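Molybdopterin adenylyltransferase (Pyrococcus furiosus, PDB 4LHB) catalyses the adenylylation of molybdopterin with ATP, a step in molybdenum cofactor biosynthesis, and works as a homohexamer. Local coordinates at residues G34-S39 with K69-D74; V92-G97 with F157-S162; H65-I70 with F83-S88; I106-I111 with R141-I146; G52-E57 with A165-L170. All blocks are in the same frame, centred on the assembly; numbering follows the deposited sequence.

Overall arrangement
Contact 1 closes the first loop: strands 32-38 and 64-71 pair as parallel neighbours, with helix 51-60 in the chain between them. Contact 3 begins on the segment where contact 1 ends and packs helix 75-87 against the same strand 64-71. The chain then enters the sheet again at strand 92-96, which contact 2 joins to strand 153-159. Nested inside that long loop, contact 4 ties helix 107-111 to the start of strand 143-148. Contact 5 pairs helix 51-60 with the final helix 163-184. Its loop encloses contacts 2, 3 and 4 and crosses contact 1. Contacts 1 and 2 touch through neighbouring strands 32-38 and 92-96.

Contact 1 (G34-S39 with K69-D74)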
# COMPACT_ATOMS: atom_id res chain seq x y z
N GLY C 34 15.21 24.70 4.74
CA GLY C 34 14.24 25.35 3.88
C GLY C 34 12.90 25.40 4.57
O GLY C 34 12.60 24.59 5.45
N VAL C 35 12.09 26.37 4.18
CA VAL C 35 10.74 26.51 4.70
C VAL C 35 9.81 26.70 3.50
O VAL C 35 10.13 27.44 2.52
CB VAL C 35 10.68 27.74 5.60
CG1 VAL C 35 9.34 27.91 6.26
CG2 VAL C 35 11.76 27.63 6.65
N ILE C 36 8.66 26.02 3.54
CA ILE C 36 7.63 26.16 2.50
C ILE C 36 6.29 26.36 3.18
O ILE C 36 5.83 25.51 3.93
CB ILE C 36 7.60 24.93 1.59
CG1 ILE C 36 8.95 24.78 0.87
CG2 ILE C 36 6.48 25.07 0.58
CD1 ILE C 36 9.30 23.38 0.32
N THR C 37 5.65 27.49 2.97
CA THR C 37 4.31 27.64 3.54
C THR C 37 3.33 27.34 2.39
O THR C 37 3.49 27.85 1.30
CB THR C 37 4.08 29.01 4.24
OG1 THR C 37 3.52 29.94 3.32
CG2 THR C 37 5.34 29.59 4.74
N VAL C 38 2.39 26.44 2.61
CA VAL C 38 1.44 26.13 1.56
C VAL C 38 0.04 26.71 1.88
O VAL C 38 -0.61 26.34 2.89
CB VAL C 38 1.46 24.62 1.16
CG1 VAL C 38 2.74 23.92 1.66
CG2 VAL C 38 0.22 23.89 1.59
N SER C 39 -0.39 27.65 1.02
CA SER C 39 -1.60 28.47 1.25
C SER C 39 -2.08 29.12 -0.05
O SER C 39 -1.39 29.98 -0.63
CB SER C 39 -1.32 29.59 2.27
OG SER C 39 -2.53 30.26 2.70
N LYS C 69 9.60 29.86 0.28
CA LYS C 69 8.64 30.08 -0.78
C LYS C 69 7.23 29.84 -0.29
O LYS C 69 7.02 28.96 0.57
CB LYS C 69 8.92 29.19 -1.96
CG LYS C 69 8.03 29.51 -3.16
CD LYS C 69 8.75 29.34 -4.49
CE LYS C 69 7.84 29.01 -5.69
NZ LYS C 69 8.64 28.24 -6.71
N ILE C 70 6.28 30.65 -0.79
CA ILE C 70 4.85 30.49 -0.45
C ILE C 70 4.31 29.89 -1.68
O ILE C 70 4.55 30.41 -2.76
CB ILE C 70 4.11 31.81 -0.23
CG1 ILE C 70 4.95 32.73 0.67
CG2 ILE C 70 2.73 31.59 0.41
CD1 ILE C 70 4.14 33.40 1.80
N VAL C 71 3.62 28.76 -1.56
CA VAL C 71 3.05 28.08 -2.75
C VAL C 71 1.56 27.81 -2.54
O VAL C 71 1.08 27.60 -1.42
CB VAL C 71 3.80 26.76 -3.08
CG1 VAL C 71 5.27 27.02 -3.42
CG2 VAL C 71 3.66 25.71 -1.96
N PRO C 72 0.80 27.79 -3.60
CA PRO C 72 -0.59 27.39 -3.44
C PRO C 72 -0.76 25.94 -2.94
O PRO C 72 0.19 25.16 -2.99
CB PRO C 72 -1.14 27.52 -4.86
CG PRO C 72 0.04 27.38 -5.71
CD PRO C 72 1.16 28.03 -4.99
N ASP C 73 -1.95 25.59 -2.48
CA ASP C 73 -2.24 24.24 -2.00
C ASP C 73 -2.38 23.34 -3.20
O ASP C 73 -3.46 22.95 -3.57
CB ASP C 73 -3.50 24.23 -1.08
CG ASP C 73 -3.42 23.16 0.09
OD1 ASP C 73 -4.19 23.38 1.04
OD2 ASP C 73 -2.63 22.12 0.10
N ASP C 74 -1.25 23.02 -3.81
CA ASP C 74 -1.17 22.38 -5.13
C ASP C 74 0.03 21.39 -5.17
O ASP C 74 1.18 21.78 -5.03
CB ASP C 74 -0.99 23.48 -6.18
CG ASP C 74 -0.84 22.92 -7.63
OD1 ASP C 74 0.21 22.38 -7.98
OD2 ASP C 74 -1.77 23.06 -8.42
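This pairing belongs to a beta-alpha-beta crossover: strands 32-38 and 64-71 run side by side in parallel, and helix 51-60 connects them. The short strand axes approach to 4.9 Å at an angle of 26°. I36 bridges K69, T37 bridges I70 and V38 bridges V71. The ladder opens with a weak bond from K69 N to V35 O, continues through T37 N to K69 O (3.1 Å) and V71 N to T37 O (3.0 Å), and ends with S39 N on V71 O at 2.8 Å. On one face, I36 CG2 meets V71 CG2 at 3.8 Å, and V38 CB lies 4.0 Å from the same methyl. With chi1 of V71 at -62°, CG2 stands between its backbone N and carbonyl carbon, reaching both neighbours. On the other face T37 OG1 rests 3.4 Å from I70 CG2. Past the strand, D73 is the centre of an inverse gamma turn and brings OD2 to 3.7 Å from V38 CG2. S39 and D74 are N-caps, the first bonded through OG to G42 N, the second through OD1 to E77 N. The I36 and V71 face lies under A81 of helix 75-87, V38 and D73 reach T107 of helix 107-111, and D74 OD2 is hydrogen-bonded to Q150 N of a second subunit. On its other edge, strand 32-38 pairs with strand 92-96.

Contact 2 (V92-G97 with F157-S162). With SO4 (sulfate ion), chain F.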
# COMPACT_ATOMS: atom_id res chain seq x y z
N VAL C 92 17.18 19.76 6.09
CA VAL C 92 15.92 19.77 6.80
C VAL C 92 14.97 20.72 6.05
O VAL C 92 15.39 21.76 5.56
CB VAL C 92 16.07 20.33 8.21
CG1 VAL C 92 14.74 20.29 8.92
CG2 VAL C 92 17.15 19.59 8.99
N VAL C 93 13.70 20.34 5.89
CA VAL C 93 12.72 21.18 5.22
C VAL C 93 11.44 21.11 6.00
O VAL C 93 10.99 20.02 6.37
CB VAL C 93 12.41 20.71 3.80
CG1 VAL C 93 11.25 21.53 3.25
CG2 VAL C 93 13.63 20.78 2.90
N VAL C 94 10.84 22.26 6.24
CA VAL C 94 9.62 22.29 6.97
C VAL C 94 8.54 23.02 6.23
O VAL C 94 8.73 24.12 5.72
CB VAL C 94 9.83 22.72 8.42
CG1 VAL C 94 11.21 23.28 8.65
CG2 VAL C 94 8.67 23.53 8.96
N THR C 95 7.43 22.33 6.08
CA THR C 95 6.31 22.85 5.33
C THR C 95 5.36 23.21 6.40
O THR C 95 5.20 22.45 7.39
CB THR C 95 5.71 21.77 4.39
OG1 THR C 95 5.18 20.65 5.15
CG2 THR C 95 6.80 21.31 3.46
N THR C 96 4.71 24.35 6.20
CA THR C 96 3.53 24.68 6.99
C THR C 96 2.27 24.86 6.14
O THR C 96 2.27 25.58 5.16
CB THR C 96 3.77 25.92 7.85
OG1 THR C 96 2.53 26.25 8.51
CG2 THR C 96 4.31 27.11 7.02
N GLY C 97 1.18 24.22 6.53
CA GLY C 97 -0.09 24.31 5.78
C GLY C 97 -0.39 23.11 4.87
O GLY C 97 0.52 22.42 4.38
N PHE C 157 9.64 17.82 7.79
CA PHE C 157 8.63 17.95 8.78
C PHE C 157 7.46 18.68 8.06
O PHE C 157 7.67 19.70 7.35
CB PHE C 157 9.15 18.84 9.93
CG PHE C 157 10.28 18.25 10.72
CD1 PHE C 157 10.03 17.36 11.75
CD2 PHE C 157 11.59 18.60 10.45
CE1 PHE C 157 11.09 16.80 12.46
CE2 PHE C 157 12.65 18.07 11.18
CZ PHE C 157 12.40 17.16 12.16
N SER C 158 6.24 18.21 8.28
CA SER C 158 5.09 18.90 7.73
C SER C 158 4.16 19.20 8.85
O SER C 158 3.67 18.32 9.55
CB SER C 158 4.40 18.07 6.63
OG SER C 158 5.29 18.07 5.52
N LEU C 159 3.92 20.50 8.99
CA LEU C 159 3.17 21.05 10.10
C LEU C 159 1.89 21.70 9.62
O LEU C 159 1.81 22.08 8.45
CB LEU C 159 4.05 22.11 10.76
CG LEU C 159 5.45 21.70 11.21
CD1 LEU C 159 6.14 22.97 11.72
CD2 LEU C 159 5.34 20.64 12.29
N PRO C 160 0.89 21.81 10.51
CA PRO C 160 -0.31 22.59 10.19
C PRO C 160 0.01 24.04 10.01
O PRO C 160 1.14 24.47 10.20
CB PRO C 160 -1.22 22.40 11.42
CG PRO C 160 -0.76 21.14 12.06
CD PRO C 160 0.71 21.02 11.75
N GLY C 161 -1.01 24.79 9.63
CA GLY C 161 -0.88 26.15 9.17
C GLY C 161 -0.93 27.16 10.27
O GLY C 161 -0.22 28.15 10.19
N SER C 162 -1.74 26.94 11.30
CA SER C 162 -1.86 27.94 12.37
C SER C 162 -0.51 28.22 13.05
O SER C 162 0.34 27.33 13.17
CB SER C 162 -2.89 27.56 13.41
OG SER C 162 -2.47 26.47 14.19
S SO4 F . -3.72 23.29 7.81
O1 SO4 F . -3.75 24.59 7.13
O2 SO4 F . -4.87 22.44 7.47
O3 SO4 F . -2.52 22.56 7.33
O4 SO4 F . -3.75 23.47 9.30
O HOH W 1 2.87 21.34 5.78
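L159 O is gripped by two donors, G97 N at 2.9 Å and a water at 3.0 Å, where the parallel strands 92-96 and 153-159 run out. The same water also donates to G97 O and accepts from T95 OG1, tying the C-terminal ends of the two strands together. T95 OG1 in turn receives the hydroxyl of S158, with OG to OG1 at 2.6 Å; chi1 of 63° sets OG1 between the T95 backbone N and carbonyl carbon, facing that hydroxyl. T96 OG1 donates to P160 O at 2.8 Å from above the carbonyl plane. Earlier in the ladder F157 N bonds V93 O, T95 N bonds F157 O and L159 N bonds T95 O. On the apolar side V92 CG1 meets the edge of the F157 ring, 3.8 Å from CE2, and V94 CG2 crosses L159 CD1 at 3.8 Å. G161 N donates to O4 of a sulfate at 3.1 Å, nearly straight at 167°, and T99 N holds the same ion. The sulfate probably comes from the crystallisation liquor, yet its seat beside the glycine-rich loop opened by G97 is consistent with an anion-binding pocket. Helices 51-60 and 163-184 lie against the V94 and T96 face, helix 107-111 against T95 and S158, and strand 32-38 pairs with the other edge of strand 92-96.

Contact 3 (H65-I70 with F83-S88)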
# COMPACT_ATOMS: atom_id res chain seq x y z
N HIS C 65 19.57 29.17 7.10
CA HIS C 65 18.36 29.26 6.26
C HIS C 65 18.75 29.38 4.85
O HIS C 65 19.41 30.33 4.54
CB HIS C 65 17.59 30.50 6.65
CG HIS C 65 16.39 30.80 5.79
ND1 HIS C 65 15.60 29.83 5.25
CD2 HIS C 65 15.82 32.01 5.43
CE1 HIS C 65 14.59 30.41 4.59
NE2 HIS C 65 14.73 31.74 4.70
N VAL C 66 18.38 28.44 3.98
CA VAL C 66 18.78 28.53 2.56
C VAL C 66 17.65 28.68 1.54
O VAL C 66 17.91 28.77 0.35
CB VAL C 66 19.64 27.30 2.15
CG1 VAL C 66 20.88 27.24 3.01
CG2 VAL C 66 18.83 26.00 2.24
N TYR C 67 16.39 28.69 1.97
CA TYR C 67 15.25 28.66 1.03
C TYR C 67 13.95 28.95 1.70
O TYR C 67 13.66 28.41 2.76
CB TYR C 67 15.13 27.28 0.38
CG TYR C 67 14.11 27.19 -0.73
CD1 TYR C 67 14.50 27.31 -2.04
CD2 TYR C 67 12.74 26.98 -0.46
CE1 TYR C 67 13.57 27.22 -3.07
CE2 TYR C 67 11.82 26.92 -1.48
CZ TYR C 67 12.24 27.03 -2.79
OH TYR C 67 11.36 26.92 -3.86
N TYR C 68 13.15 29.79 1.06
CA TYR C 68 11.77 30.10 1.47
C TYR C 68 10.85 30.36 0.23
O TYR C 68 11.29 30.95 -0.77
CB TYR C 68 11.75 31.27 2.40
CG TYR C 68 10.40 31.81 2.71
CD1 TYR C 68 9.45 31.04 3.33
CD2 TYR C 68 10.08 33.13 2.43
CE1 TYR C 68 8.20 31.55 3.64
CE2 TYR C 68 8.84 33.66 2.71
CZ TYR C 68 7.89 32.87 3.32
OH TYR C 68 6.68 33.42 3.63
N LYS C 69 9.60 29.86 0.28
CA LYS C 69 8.64 30.08 -0.78
C LYS C 69 7.23 29.84 -0.29
O LYS C 69 7.02 28.96 0.57
CB LYS C 69 8.92 29.19 -1.96
CG LYS C 69 8.03 29.51 -3.16
CD LYS C 69 8.75 29.34 -4.49
CE LYS C 69 7.84 29.01 -5.69
NZ LYS C 69 8.64 28.24 -6.71
N ILE C 70 6.28 30.65 -0.79
CA ILE C 70 4.85 30.49 -0.45
C ILE C 70 4.31 29.89 -1.68
O ILE C 70 4.55 30.41 -2.76
CB ILE C 70 4.11 31.81 -0.23
CG1 ILE C 70 4.95 32.73 0.67
CG2 ILE C 70 2.73 31.59 0.41
CD1 ILE C 70 4.14 33.40 1.80
N PHE C 83 11.87 20.28 -3.75
CA PHE C 83 13.11 19.86 -4.39
C PHE C 83 14.03 21.03 -4.72
O PHE C 83 15.23 20.85 -4.88
CB PHE C 83 12.86 18.89 -5.54
CG PHE C 83 12.52 17.52 -5.02
CD1 PHE C 83 13.50 16.73 -4.51
CD2 PHE C 83 11.22 17.11 -4.90
CE1 PHE C 83 13.21 15.51 -3.92
CE2 PHE C 83 10.91 15.88 -4.35
CZ PHE C 83 11.92 15.08 -3.84
N GLU C 84 13.49 22.23 -4.79
CA GLU C 84 14.34 23.40 -4.88
C GLU C 84 15.06 23.63 -3.53
O GLU C 84 16.23 23.91 -3.51
CB GLU C 84 13.53 24.65 -5.25
CG GLU C 84 13.26 24.80 -6.73
CD GLU C 84 12.59 26.13 -7.08
OE1 GLU C 84 12.77 26.54 -8.22
OE2 GLU C 84 11.90 26.75 -6.24
N ALA C 85 14.34 23.53 -2.43
CA ALA C 85 14.93 23.60 -1.12
C ALA C 85 16.08 22.58 -1.04
O ALA C 85 17.20 22.91 -0.65
CB ALA C 85 13.88 23.34 -0.02
N ILE C 86 15.81 21.36 -1.49
CA ILE C 86 16.81 20.34 -1.43
C ILE C 86 17.98 20.66 -2.36
O ILE C 86 19.10 20.44 -2.00
CB ILE C 86 16.22 18.94 -1.69
CG1 ILE C 86 15.32 18.52 -0.54
CG2 ILE C 86 17.29 17.89 -1.84
CD1 ILE C 86 14.45 17.31 -0.88
N LYS C 87 17.73 21.14 -3.57
CA LYS C 87 18.83 21.41 -4.49
C LYS C 87 19.70 22.53 -3.93
O LYS C 87 20.91 22.49 -4.07
CB LYS C 87 18.38 21.81 -5.89
CG LYS C 87 19.50 21.71 -6.93
CD LYS C 87 19.27 22.62 -8.11
CE LYS C 87 20.43 22.58 -9.10
NZ LYS C 87 20.16 21.80 -10.34
N SER C 88 19.10 23.49 -3.25
CA SER C 88 19.89 24.52 -2.58
C SER C 88 20.74 24.06 -1.40
O SER C 88 21.22 24.92 -0.66
CB SER C 88 18.94 25.55 -2.00
OG SER C 88 18.12 25.95 -3.02
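V66 brings its CG2 methyl to 3.9 Å from S88 O, at the point where helix 75-87 has just ended. Next, Y67 carries most of the contact. With CG set opposite the backbone N across the CA-CB bond (chi1 -173°), its ring reaches in under the helix and turns one face to A85, whose CB makes a CH-pi contact 4.2 Å from the ring centroid. E84 CB packs 3.4 Å from Y67 CE1, and the E84 chain, extended beyond CG, carries its carboxylate to the ring edge. There Y67 OH donates to E84 OE2, which lies in the plane of the ring, while the carboxylate itself is turned 67° from it. The modelled 2.4 Å between OH and OE2 is very short, and the exact length is doubtful. Putting an alanine at Y67 would probably leave E84 OE2 without its hydroxyl donor and open a gap beneath A85. Two residues on, K69 NZ makes a long salt bridge to the same OE2 at 3.6 Å, while E84 OE1 forms a salt bridge with K87 of a second subunit. E84 O accepts from S88 N and S88 OG, on opposite faces of its plane. The segments 83-87 and 65-70 run nearly antiparallel (162°), strand 64-71 being the edge strand of the sheet within this chain. A85 also touches V93 in strand 92-96, and H65 and Y68 touch helix 51-60.

Contact 4 (I106-I111 with R141-I146)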
# COMPACT_ATOMS: atom_id res chain seq x y z
N ILE C 106 -3.27 18.83 0.26
CA ILE C 106 -2.55 17.74 -0.38
C ILE C 106 -1.11 17.54 0.10
O ILE C 106 -0.39 16.69 -0.46
CB ILE C 106 -2.54 17.92 -1.92
CG1 ILE C 106 -1.97 19.29 -2.33
CG2 ILE C 106 -3.95 17.78 -2.42
CD1 ILE C 106 -0.59 19.67 -1.77
N THR C 107 -0.70 18.27 1.15
CA THR C 107 0.70 18.32 1.58
C THR C 107 1.24 16.98 2.01
O THR C 107 2.24 16.54 1.45
CB THR C 107 0.97 19.36 2.72
OG1 THR C 107 0.53 20.66 2.31
CG2 THR C 107 2.46 19.44 3.03
N ILE C 108 0.58 16.34 2.98
CA ILE C 108 0.98 15.01 3.42
C ILE C 108 0.89 13.95 2.27
O ILE C 108 1.82 13.17 2.03
CB ILE C 108 0.19 14.59 4.69
CG1 ILE C 108 0.53 15.58 5.82
CG2 ILE C 108 0.51 13.13 5.12
CD1 ILE C 108 -0.08 15.25 7.16
N GLU C 109 -0.22 13.95 1.56
CA GLU C 109 -0.39 13.04 0.41
C GLU C 109 0.71 13.26 -0.65
O GLU C 109 1.18 12.31 -1.25
CB GLU C 109 -1.79 13.21 -0.20
CG GLU C 109 -2.91 12.80 0.73
CD GLU C 109 -3.34 13.88 1.74
OE1 GLU C 109 -2.81 15.06 1.75
OE2 GLU C 109 -4.21 13.51 2.55
N SER C 110 1.17 14.49 -0.85
CA SER C 110 2.19 14.69 -1.87
C SER C 110 3.60 14.20 -1.43
O SER C 110 4.33 13.58 -2.20
CB SER C 110 2.20 16.16 -2.33
OG SER C 110 0.86 16.63 -2.48
N ILE C 111 3.92 14.45 -0.16
CA ILE C 111 5.27 14.23 0.39
C ILE C 111 5.45 12.81 0.95
O ILE C 111 6.37 12.11 0.58
CB ILE C 111 5.57 15.30 1.48
CG1 ILE C 111 5.69 16.66 0.81
CG2 ILE C 111 6.85 15.01 2.24
CD1 ILE C 111 5.66 17.81 1.81
N ARG C 141 -3.02 16.80 11.95
CA ARG C 141 -2.18 15.93 11.15
C ARG C 141 -0.84 16.62 10.90
O ARG C 141 -0.76 17.83 10.70
CB ARG C 141 -2.92 15.48 9.88
CG ARG C 141 -4.37 15.03 10.17
CD ARG C 141 -5.06 14.24 9.04
NE ARG C 141 -4.57 14.75 7.78
CZ ARG C 141 -4.59 14.08 6.63
NH1 ARG C 141 -5.12 12.86 6.56
NH2 ARG C 141 -4.08 14.66 5.55
N ALA C 142 0.22 15.85 11.04
CA ALA C 142 1.56 16.38 10.90
C ALA C 142 2.38 15.17 10.77
O ALA C 142 2.02 14.12 11.29
CB ALA C 142 2.00 17.12 12.14
N THR C 143 3.49 15.28 10.07
CA THR C 143 4.29 14.10 9.78
C THR C 143 5.72 14.52 9.61
O THR C 143 5.99 15.70 9.40
CB THR C 143 3.80 13.42 8.49
OG1 THR C 143 4.42 12.13 8.37
CG2 THR C 143 4.12 14.26 7.23
N ALA C 144 6.61 13.55 9.66
CA ALA C 144 8.03 13.79 9.37
C ALA C 144 8.65 12.51 8.86
O ALA C 144 8.23 11.42 9.24
CB ALA C 144 8.74 14.31 10.63
N GLY C 145 9.63 12.60 7.98
CA GLY C 145 10.27 11.42 7.50
C GLY C 145 11.56 11.78 6.83
O GLY C 145 11.85 12.98 6.66
N ILE C 146 12.26 10.74 6.36
CA ILE C 146 13.56 10.86 5.72
C ILE C 146 13.48 10.45 4.28
O ILE C 146 13.04 9.35 3.97
CB ILE C 146 14.58 9.91 6.39
CG1 ILE C 146 14.77 10.33 7.84
CG2 ILE C 146 15.93 9.98 5.71
CD1 ILE C 146 13.66 9.79 8.70
O HOH W 2 -2.40 16.82 3.75
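The guanidinium of R141 meets the carboxylate of E109 edge-on rather than by stacking: the two planes are 27° apart and the side chains cross at about a right angle. Along that edge NH2 points at E109 OE2, 3.2 Å away with an N-H...O angle of 168°, a salt bridge whose length is less sure because the place of OE2 is less certain. A water lies in the same guanidinium plane. It accepts from I108 N at 3.1 Å and weakly from R141 NH2, and donates to E109 OE1 at 2.7 Å, so that both carboxylate oxygens are linked to one nitrogen, directly or through the water. A bend at chi2 (83°) folds the E109 chain back toward this meeting point. Beside the charged pair, the I108 side chain projects from the helix: CD1 packs 3.9 Å from R141 CB and equally near A142 N, while CG1 faces T143 CG2 at 4.1 Å. An alanine in place of E109 would probably deprive R141 NH2 of its anionic mate and leave the water without its carboxylate acceptor. R141 has other holds, since NE bonds T99 O and NH1 reaches E118 O of a third subunit. Helix 107-111 is thereby joined to the loop leading into strand 143-148, and to its first residue T143, by an apolar patch and a charged one. Positive charge from R141 is probably partly offset by E109, and the water extends that polar link to a backbone N-H in the first helical turn.

Contact 5 (G52-E57 with A165-L170); sequences GPLIIE and AVKTGL
L54 and K167 cross at about a right angle, and their closest atoms are CD2 of the leucine and CG of the lysine, 3.5 Å apart. It is the aliphatic base of K167 that makes this contact; the chain then bends at chi3 (51°). L54 holds CG anti to the backbone N (chi1 178°), which carries it across toward the second helix, and the branch point itself lies 3.9 Å from L170 CD1, the two leucines meeting obliquely. That same L170 methyl also lies against the next residue, 4.0 Å from I55 CA and 4.1 Å from I55 CG1. Helices 51-60 and 163-184 are neighbours in one layer of an alpha/beta sandwich, both on the sheet face formed by V94 and T96. Their short axes are 10.2 Å apart and only 20° from parallel, with no hydrogen bond between the segments, so that V166 and L170, one turn apart, both face the adjacent pair L54 and I55. Nearer the sheet, I55 and V166 stand crosswise, again close to perpendicular, with I55 CG1 3.6 Å from V166 CG1. I55 CD1 comes within 4.1 Å of the same V166 methyl, so this one branch of the valine takes the isoleucine chain along two of its carbons. Below them, I55 rests on V94 and T96 of strand 92-96, V166 also touches T96, and L170 reaches L59 further along helix 51-60.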
# COMPACT_ATOMS: atom_id res chain seq x y z
N GLY C 52 5.53 30.82 8.22
CA GLY C 52 6.85 30.66 7.62
C GLY C 52 7.93 31.46 8.38
O GLY C 52 8.90 30.90 8.86
N PRO C 53 7.74 32.79 8.50
CA PRO C 53 8.74 33.66 9.18
C PRO C 53 9.06 33.25 10.60
O PRO C 53 10.23 33.32 10.99
CB PRO C 53 8.08 35.05 9.15
CG PRO C 53 7.28 35.00 7.89
CD PRO C 53 6.68 33.61 7.87
N LEU C 54 8.06 32.83 11.36
CA LEU C 54 8.32 32.28 12.68
C LEU C 54 9.32 31.10 12.56
O LEU C 54 10.38 31.13 13.18
CB LEU C 54 7.03 31.86 13.37
CG LEU C 54 7.18 31.23 14.75
CD1 LEU C 54 8.13 32.05 15.66
CD2 LEU C 54 5.79 31.05 15.37
N ILE C 55 8.98 30.10 11.74
CA ILE C 55 9.86 28.93 11.50
C ILE C 55 11.26 29.38 11.13
O ILE C 55 12.23 28.82 11.62
CB ILE C 55 9.31 27.94 10.41
CG1 ILE C 55 7.96 27.31 10.82
CG2 ILE C 55 10.24 26.79 10.10
CD1 ILE C 55 7.11 26.90 9.62
N ILE C 56 11.37 30.39 10.26
CA ILE C 56 12.68 30.86 9.83
C ILE C 56 13.44 31.51 11.00
O ILE C 56 14.63 31.35 11.12
CB ILE C 56 12.57 31.88 8.67
CG1 ILE C 56 12.01 31.22 7.41
CG2 ILE C 56 13.92 32.52 8.31
CD1 ILE C 56 11.44 32.24 6.45
N GLU C 57 12.74 32.24 11.84
CA GLU C 57 13.36 32.89 12.97
C GLU C 57 13.90 31.83 13.89
O GLU C 57 15.09 31.84 14.19
CB GLU C 57 12.34 33.74 13.72
CG GLU C 57 12.92 34.82 14.61
CD GLU C 57 11.82 35.65 15.27
OE1 GLU C 57 11.85 36.90 15.16
OE2 GLU C 57 10.89 35.06 15.87
N ALA C 165 -0.06 25.88 16.15
CA ALA C 165 0.32 24.55 15.77
C ALA C 165 1.78 24.61 15.39
O ALA C 165 2.56 23.68 15.71
CB ALA C 165 -0.54 24.05 14.61
N VAL C 166 2.19 25.70 14.74
CA VAL C 166 3.59 25.78 14.33
C VAL C 166 4.58 25.90 15.51
O VAL C 166 5.67 25.30 15.49
CB VAL C 166 3.80 26.88 13.32
CG1 VAL C 166 5.27 27.21 13.23
CG2 VAL C 166 3.26 26.40 11.99
N LYS C 167 4.18 26.61 16.56
CA LYS C 167 5.05 26.78 17.73
C LYS C 167 5.21 25.45 18.46
O LYS C 167 6.32 25.13 18.87
CB LYS C 167 4.50 27.83 18.68
CG LYS C 167 4.66 29.27 18.22
CD LYS C 167 3.93 30.26 19.15
CE LYS C 167 4.29 30.06 20.64
NZ LYS C 167 3.88 31.22 21.49
N THR C 168 4.14 24.68 18.60
CA THR C 168 4.27 23.37 19.22
C THR C 168 5.19 22.48 18.39
O THR C 168 6.03 21.77 18.93
CB THR C 168 2.92 22.67 19.39
OG1 THR C 168 1.90 23.64 19.68
CG2 THR C 168 2.96 21.68 20.54
N GLY C 169 5.07 22.53 17.06
CA GLY C 169 5.99 21.77 16.19
C GLY C 169 7.46 22.18 16.29
O GLY C 169 8.40 21.34 16.30
N LEU C 170 7.64 23.49 16.38
CA LEU C 170 8.98 24.05 16.57
C LEU C 170 9.62 23.62 17.89
O LEU C 170 10.81 23.35 17.96
CB LEU C 170 8.92 25.56 16.44
CG LEU C 170 8.81 26.04 14.99
CD1 LEU C 170 8.42 27.51 14.92
CD2 LEU C 170 10.07 25.73 14.20